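Local coordinates for putative endonuclease/exonuclease/phosphatase family protein (Bacteroides thetaiotaomicron, PDB 3MPR) that is probably a metal-dependent nuclease of the endonuclease/exonuclease/phosphatase family, perhaps acting on RNA, at residues F179-D182 with Q186-D189. Sequence-based numbering, arbitrary orientation.
Sequences FNVD and QSYD
The CG2 methyl of V181 rests against the hydroxyl of S187, 3.7 Å from its OG, and this meeting is the closest direct approach between 179-182 and 186-189. A chi1 of 57° places S187 OG between the backbone N and the carbonyl carbon, where it meets V181 CG2 and a bridging water. No hydrogen bond joins the segments directly; this ordered water does so instead. It donates to the carbonyl of F179, 2.8 Å from O, and is hydrogen-bonded to S187 OG at 2.9 Å, with an angle of about 125° at the water between the two partners. It also sits at the edge of the F179 ring, in the ring plane. This is the tighter side: F179 and S187 are buried here, while V181, partly exposed, touches R151 of helix 148-164, as does S187, and the F179 ring meets F191 and H229 and makes an edge-to-face contact with F231. F179 and N180 end the GDFN sequence characteristic of the DNase I-like fold, where the chain leaves strand 173-178 of the six-stranded sheet and turns into helix 186-192. Toward the partly exposed side the fit is looser. There the carbonyl O of D182 makes only a loose approach to the CB of Y188, at 4.0 Å, with no hydrogen bond. With CG anti to the backbone N (chi1 173°), the Y188 ring leads away from the loop, and its OH hydrogen-bonds OD2 of D199. The D182 side chain leaves its CA pointing away from the helix, and its carboxylate is held by hydrogen bonds from OD1 to T184 OG1 and from OD2 to S225 OG.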
loop_
_atom_site.group_PDB
_atom_site.type_symbol
_atom_site.label_atom_id
_atom_site.label_comp_id
_atom_site.label_asym_id
_atom_site.label_seq_id
_atom_site.Cartn_x
_atom_site.Cartn_y
_atom_site.Cartn_z
ATOM N N PHE A 179 -9.752 -19.709 1.767
ATOM C CA PHE A 179 -10.059 -21.012 1.181
ATOM C C PHE A 179 -9.303 -22.158 1.853
ATOM O O PHE A 179 -9.445 -23.318 1.461
ATOM C CB PHE A 179 -9.849 -20.976 -0.335
ATOM C CG PHE A 179 -10.788 -20.038 -1.031
ATOM C CD1 PHE A 179 -10.544 -18.666 -1.037
ATOM C CD2 PHE A 179 -11.941 -20.517 -1.635
ATOM C CE1 PHE A 179 -11.432 -17.793 -1.658
ATOM C CE2 PHE A 179 -12.833 -19.657 -2.257
ATOM C CZ PHE A 179 -12.579 -18.290 -2.273
ATOM N N ASN A 180 -8.533 -21.807 2.884
ATOM C CA ASN A 180 -7.879 -22.758 3.794
ATOM C C ASN A 180 -6.749 -23.577 3.183
ATOM O O ASN A 180 -5.756 -23.834 3.853
ATOM C CB ASN A 180 -8.897 -23.665 4.514
ATOM C CG ASN A 180 -9.041 -23.313 5.998
ATOM O OD1 ASN A 180 -10.146 -23.325 6.562
ATOM N ND2 ASN A 180 -7.920 -22.990 6.633
ATOM N N VAL A 181 -6.879 -23.968 1.916
ATOM C CA VAL A 181 -5.783 -24.664 1.243
ATOM C C VAL A 181 -5.321 -23.899 0.012
ATOM O O VAL A 181 -6.060 -23.086 -0.532
ATOM C CB VAL A 181 -6.180 -26.074 0.799
ATOM C CG1 VAL A 181 -6.625 -26.910 2.000
ATOM C CG2 VAL A 181 -7.270 -25.997 -0.281
ATOM N N ASP A 182 -4.104 -24.184 -0.436
ATOM C CA ASP A 182 -3.475 -23.364 -1.467
ATOM C C ASP A 182 -3.809 -23.759 -2.905
ATOM O O ASP A 182 -4.637 -24.648 -3.156
ATOM C CB ASP A 182 -1.955 -23.268 -1.242
ATOM C CG ASP A 182 -1.204 -24.524 -1.679
ATOM O OD1 ASP A 182 -1.803 -25.428 -2.289
ATOM O OD2 ASP A 182 0.007 -24.591 -1.426
ATOM N N GLN A 186 -7.471 -29.350 -5.340
ATOM C CA GLN A 186 -8.620 -29.594 -6.194
ATOM C C GLN A 186 -9.678 -28.497 -6.096
ATOM O O GLN A 186 -10.268 -28.126 -7.102
ATOM C CB GLN A 186 -9.252 -30.955 -5.877
ATOM C CG GLN A 186 -10.315 -31.359 -6.882
ATOM C CD GLN A 186 -10.857 -32.752 -6.634
ATOM O OE1 GLN A 186 -10.397 -33.465 -5.739
ATOM N NE2 GLN A 186 -11.846 -33.143 -7.425
ATOM N N SER A 187 -9.915 -27.975 -4.893
ATOM C CA SER A 187 -10.947 -26.953 -4.714
ATOM C C SER A 187 -10.562 -25.604 -5.320
ATOM O O SER A 187 -11.428 -24.800 -5.639
ATOM C CB SER A 187 -11.335 -26.801 -3.237
ATOM O OG SER A 187 -10.203 -26.483 -2.438
ATOM N N TYR A 188 -9.266 -25.360 -5.502
ATOM C CA TYR A 188 -8.838 -24.195 -6.272
ATOM C C TYR A 188 -9.177 -24.418 -7.755
ATOM O O TYR A 188 -9.795 -23.563 -8.417
ATOM C CB TYR A 188 -7.328 -23.954 -6.086
ATOM C CG TYR A 188 -6.762 -22.865 -6.984
ATOM C CD1 TYR A 188 -6.318 -23.160 -8.263
ATOM C CD2 TYR A 188 -6.687 -21.538 -6.551
ATOM C CE1 TYR A 188 -5.811 -22.182 -9.095
ATOM C CE2 TYR A 188 -6.184 -20.544 -7.381
ATOM C CZ TYR A 188 -5.745 -20.878 -8.653
ATOM O OH TYR A 188 -5.234 -19.926 -9.491
ATOM N N ASP A 189 -8.792 -25.584 -8.269
ATOM C CA ASP A 189 -9.072 -25.943 -9.652
ATOM C C ASP A 189 -10.565 -25.884 -9.917
ATOM O O ASP A 189 -10.990 -25.569 -11.022
ATOM C CB ASP A 189 -8.593 -27.370 -9.971
ATOM C CG ASP A 189 -7.102 -27.561 -9.770
ATOM O OD1 ASP A 189 -6.355 -26.560 -9.720
ATOM O OD2 ASP A 189 -6.676 -28.734 -9.672
HETATM O O HOH W 1 -10.849 -24.152 -0.873
#